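Local coordinates for ferripyochelin binding protein (Pyrococcus horikoshii, PDB 1V3W) that belongs to the gamma-class carbonic anhydrases, which reversibly hydrate carbon dioxide to bicarbonate at a metal site, and binds zinc and calcium, at residues A[75-80]-A[92-97]; A[105-110]-A[119-124]. All coordinates share one frame; numbering follows the deposited sequence. Where two conformers were deposited one is given.

Contact 1 (A[75-80]-A[92-97]); sequences GEYVTI and GNYVII
The backbone N of E76 donates to N93 OD1 over 2.7 Å, and the bond is almost straight (173° at the hydrogen). N93 thus lends its amide oxygen to the coil next to its own, where the two coils of a left-handed parallel beta-helix turn a corner. CG of N93 is anti to its own carbonyl carbon (chi1 -55°), which carries OD1 back beside the 75-76 peptide and leaves it 3.3 Å from G75 CA. A side chain on G75 would run into that oxygen and into G92 O, so the bare CA suits the spot. One step on, Y94 N bonds to E76 O at 2.9 Å. Beyond the turn the chains pair as parallel strands: T79 N donates to V95 O, and I97 N to T79 O.

Outside the corner the rings of Y77 and Y94 lie side by side and point the same way. Their planes are 11° apart but slid past each other, with centroids 4.9 Å apart, so overlap is slight; Y94 CE1 comes up beside Y77 CD2. Y55 stacks on Y77 and H112 on Y94, extending the row over neighbouring coils. With an alanine at Y94 the row would probably be broken between Y77 and H112, H112 losing the ring stacked on it and Y77 the contact at its CD2, while Y55 stays on Y77. The carboxylate of E76 turns elsewhere, to a salt bridge with K54.

T79 faces helix 146-169, its OG1 bonded to N57 OD1 and its side chain about 7 Å from a bound zinc ion. V78 points into the coil, with its CG2 methyl 3.1 Å from G92 O.

Contact 2 (A[105-110]-A[119-124]); sequences DGAKIG and AVVPPN
D105 O takes the backbone N-H of N124 at 2.8 Å, a bent bond (144° at the hydrogen) whose donor sits tilted out of the carbonyl plane. P123 CA approaches the same oxygen to 3.1 Å, with the proline CB just beyond it. G106 continues the match: its O receives a CA-H...O contact from N124 CA at 3.4 Å. The side chain of N124 folds back, bringing OD1 to 3.6 Å from G106 CA; a CB on G106 would collide with that oxygen, and with the carbonyl before it at these backbone angles.

Further inward the contact turns apolar. V121 CG1, set anti to its backbone N (chi1 177°), lies 3.8 Å from A107 CB. It also meets I109 CD1 tip to tip at 3.9 Å. All three side chains are buried.

Around this shell, G106 and A107 bond through their backbones to G88 and K90 of the preceding coil, and K108 to K125 and I127 of the following one. V121 also rests on I103, and P123 on L104. The carboxylate of D105 faces the other way: OD1 accepts from H87 ND1 and also bonds to S67 OG, making D105 a second-shell partner of a zinc-binding histidine.

The chain from D105 to I109 and that from V121 to N124 run 108° apart, one leaving a corner and the other approaching the equivalent corner a coil later. Backbone bonding at the corner with aliphatic side chains filling the inside is the build of the left-handed beta-helix of the hexapeptide-repeat family.

Contact 1 closes before contact 2 opens, and their centres are about 14 Å apart within one left-handed beta-helix. In contact 1, strands 79-80 and 95-97 are neighbours in one parallel face of the prism. Contact 2 spans a corner instead, since 108-109 and 120-121 belong to the other two faces. The two contacts meet directly: G92 N probably donates to I109 O at 2.9 Å, and V95 CG1 packs on I109 CG2. T79 and Y94 of contact 1 touch helix 146-169. Both contacts tie neighbouring coils of the prism close to metal, with T79 near one bound zinc ion and D105 hydrogen-bonded to the zinc ligand H87.

Contact 1 (A[75-80]-A[92-97])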
# COMPACT_ATOMS: atom_id res chain seq x y z
N GLY A 75 -12.92 7.15 -15.34
CA GLY A 75 -13.96 8.11 -15.67
C GLY A 75 -14.07 9.26 -14.69
O GLY A 75 -13.11 9.60 -14.00
N GLU A 76 -15.26 9.86 -14.64
CA GLU A 76 -15.52 11.00 -13.77
C GLU A 76 -16.15 10.61 -12.44
O GLU A 76 -16.84 9.60 -12.34
CB GLU A 76 -16.45 12.00 -14.48
CG GLU A 76 -15.97 12.42 -15.85
CD GLU A 76 -16.62 13.70 -16.32
OE1 GLU A 76 -17.59 14.15 -15.67
OE2 GLU A 76 -16.15 14.27 -17.33
N TYR A 77 -15.91 11.44 -11.42
CA TYR A 77 -16.45 11.19 -10.09
C TYR A 77 -16.05 9.81 -9.58
O TYR A 77 -16.85 9.12 -8.94
CB TYR A 77 -17.97 11.31 -10.09
CG TYR A 77 -18.48 12.71 -10.36
CD1 TYR A 77 -18.48 13.69 -9.36
CD2 TYR A 77 -18.99 13.05 -11.61
CE1 TYR A 77 -18.98 14.96 -9.60
CE2 TYR A 77 -19.49 14.32 -11.86
CZ TYR A 77 -19.48 15.27 -10.85
OH TYR A 77 -19.99 16.53 -11.09
N VAL A 78 -14.82 9.41 -9.88
CA VAL A 78 -14.32 8.13 -9.43
C VAL A 78 -13.47 8.31 -8.18
O VAL A 78 -12.64 9.22 -8.11
CB VAL A 78 -13.45 7.44 -10.51
CG1 VAL A 78 -12.80 6.18 -9.94
CG2 VAL A 78 -14.31 7.08 -11.71
N THR A 79 -13.71 7.46 -7.20
CA THR A 79 -12.96 7.49 -5.95
C THR A 79 -12.07 6.25 -5.91
O THR A 79 -12.58 5.13 -5.86
CB THR A 79 -13.90 7.46 -4.73
OG1 THR A 79 -14.63 8.69 -4.66
CG2 THR A 79 -13.11 7.27 -3.44
N ILE A 80 -10.76 6.45 -5.95
CA ILE A 80 -9.84 5.32 -5.87
C ILE A 80 -9.33 5.32 -4.44
O ILE A 80 -8.47 6.12 -4.06
CB ILE A 80 -8.69 5.45 -6.88
CG1 ILE A 80 -9.26 5.65 -8.29
CG2 ILE A 80 -7.82 4.19 -6.84
CD1 ILE A 80 -8.21 5.72 -9.37
N GLY A 92 -15.46 3.16 -15.25
CA GLY A 92 -16.47 4.11 -15.68
C GLY A 92 -16.64 5.31 -14.77
O GLY A 92 -15.72 5.70 -14.06
N ASN A 93 -17.84 5.89 -14.80
CA ASN A 93 -18.15 7.07 -14.00
C ASN A 93 -18.88 6.71 -12.71
O ASN A 93 -19.62 5.73 -12.66
CB ASN A 93 -19.01 8.03 -14.83
CG ASN A 93 -18.37 8.41 -16.15
OD1 ASN A 93 -17.19 8.72 -16.21
ND2 ASN A 93 -19.16 8.38 -17.22
N TYR A 94 -18.66 7.51 -11.67
CA TYR A 94 -19.29 7.31 -10.37
C TYR A 94 -18.97 5.92 -9.84
O TYR A 94 -19.87 5.13 -9.52
CB TYR A 94 -20.81 7.48 -10.49
CG TYR A 94 -21.20 8.79 -11.14
CD1 TYR A 94 -21.22 9.98 -10.41
CD2 TYR A 94 -21.50 8.85 -12.50
CE1 TYR A 94 -21.53 11.19 -11.02
CE2 TYR A 94 -21.80 10.05 -13.12
CZ TYR A 94 -21.81 11.22 -12.37
OH TYR A 94 -22.06 12.42 -12.98
N VAL A 95 -17.68 5.62 -9.74
CA VAL A 95 -17.23 4.34 -9.24
C VAL A 95 -16.40 4.51 -7.99
O VAL A 95 -15.51 5.36 -7.94
CB VAL A 95 -16.35 3.61 -10.29
CG1 VAL A 95 -15.83 2.29 -9.72
CG2 VAL A 95 -17.16 3.36 -11.56
N ILE A 96 -16.70 3.71 -6.97
CA ILE A 96 -15.94 3.75 -5.74
C ILE A 96 -15.08 2.50 -5.71
O ILE A 96 -15.60 1.38 -5.61
CB ILE A 96 -16.85 3.77 -4.49
CG1 ILE A 96 -17.61 5.10 -4.43
CG2 ILE A 96 -16.01 3.60 -3.22
CD1 ILE A 96 -18.55 5.22 -3.25
N ILE A 97 -13.78 2.68 -5.84
CA ILE A 97 -12.84 1.57 -5.79
C ILE A 97 -12.45 1.44 -4.33
O ILE A 97 -11.80 2.32 -3.76
CB ILE A 97 -11.59 1.86 -6.67
CG1 ILE A 97 -12.01 1.95 -8.14
CG2 ILE A 97 -10.54 0.78 -6.47
CD1 ILE A 97 -12.64 0.68 -8.69

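Contact 2 (A[105-110]-A[119-124])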
# COMPACT_ATOMS: atom_id res chain seq x y z
N ASP A 105 -5.82 -6.08 -15.18
CA ASP A 105 -5.78 -5.81 -16.61
C ASP A 105 -6.95 -6.31 -17.45
O ASP A 105 -7.36 -7.46 -17.35
CB ASP A 105 -4.47 -6.36 -17.18
CG ASP A 105 -3.27 -5.87 -16.41
OD1 ASP A 105 -2.69 -4.83 -16.79
OD2 ASP A 105 -2.90 -6.52 -15.41
N GLY A 106 -7.46 -5.42 -18.29
CA GLY A 106 -8.57 -5.77 -19.16
C GLY A 106 -9.94 -5.68 -18.51
O GLY A 106 -10.95 -5.81 -19.19
N ALA A 107 -9.97 -5.46 -17.20
CA ALA A 107 -11.25 -5.35 -16.51
C ALA A 107 -11.98 -4.10 -17.00
O ALA A 107 -11.35 -3.10 -17.35
CB ALA A 107 -11.03 -5.27 -15.00
N LYS A 108 -13.31 -4.18 -17.02
CA LYS A 108 -14.15 -3.07 -17.45
C LYS A 108 -15.19 -2.86 -16.36
O LYS A 108 -16.10 -3.67 -16.20
CB LYS A 108 -14.85 -3.40 -18.77
CG LYS A 108 -15.43 -2.18 -19.50
CD LYS A 108 -16.54 -2.56 -20.49
CE LYS A 108 -17.11 -1.32 -21.17
NZ LYS A 108 -16.98 -0.11 -20.31
N ILE A 109 -15.03 -1.79 -15.58
CA ILE A 109 -15.96 -1.50 -14.50
C ILE A 109 -17.01 -0.51 -15.01
O ILE A 109 -16.67 0.56 -15.50
CB ILE A 109 -15.24 -0.87 -13.29
CG1 ILE A 109 -14.01 -1.69 -12.91
CG2 ILE A 109 -16.20 -0.79 -12.11
CD1 ILE A 109 -14.31 -3.14 -12.57
N GLY A 110 -18.28 -0.89 -14.88
CA GLY A 110 -19.36 -0.03 -15.33
C GLY A 110 -19.54 1.21 -14.47
O GLY A 110 -18.75 1.48 -13.57
N ALA A 119 -11.39 -6.29 -2.23
CA ALA A 119 -11.84 -7.14 -3.32
C ALA A 119 -10.83 -7.10 -4.47
O ALA A 119 -10.06 -6.15 -4.60
CB ALA A 119 -13.21 -6.69 -3.82
N VAL A 120 -10.84 -8.14 -5.29
CA VAL A 120 -9.94 -8.22 -6.44
C VAL A 120 -10.75 -8.51 -7.69
O VAL A 120 -11.37 -9.57 -7.81
CB VAL A 120 -8.89 -9.35 -6.27
CG1 VAL A 120 -8.04 -9.46 -7.54
CG2 VAL A 120 -8.00 -9.07 -5.07
N VAL A 121 -10.77 -7.56 -8.61
CA VAL A 121 -11.48 -7.74 -9.87
C VAL A 121 -10.49 -8.39 -10.83
O VAL A 121 -9.49 -7.78 -11.22
CB VAL A 121 -11.98 -6.40 -10.44
CG1 VAL A 121 -12.65 -6.62 -11.79
CG2 VAL A 121 -12.97 -5.75 -9.47
N PRO A 122 -10.74 -9.66 -11.20
CA PRO A 122 -9.88 -10.43 -12.10
C PRO A 122 -9.67 -9.82 -13.48
O PRO A 122 -10.44 -8.97 -13.93
CB PRO A 122 -10.61 -11.77 -12.20
CG PRO A 122 -11.37 -11.86 -10.91
CD PRO A 122 -11.89 -10.46 -10.76
N PRO A 123 -8.60 -10.23 -14.17
CA PRO A 123 -8.30 -9.71 -15.51
C PRO A 123 -9.48 -9.95 -16.44
O PRO A 123 -10.13 -10.99 -16.39
CB PRO A 123 -7.07 -10.52 -15.93
CG PRO A 123 -6.39 -10.79 -14.62
CD PRO A 123 -7.55 -11.17 -13.73
N ASN A 124 -9.76 -8.96 -17.29
CA ASN A 124 -10.84 -9.03 -18.27
C ASN A 124 -12.25 -9.16 -17.71
O ASN A 124 -13.20 -9.38 -18.47
CB ASN A 124 -10.56 -10.16 -19.26
CG ASN A 124 -9.30 -9.93 -20.07
OD1 ASN A 124 -9.16 -8.90 -20.73
ND2 ASN A 124 -8.38 -10.88 -20.01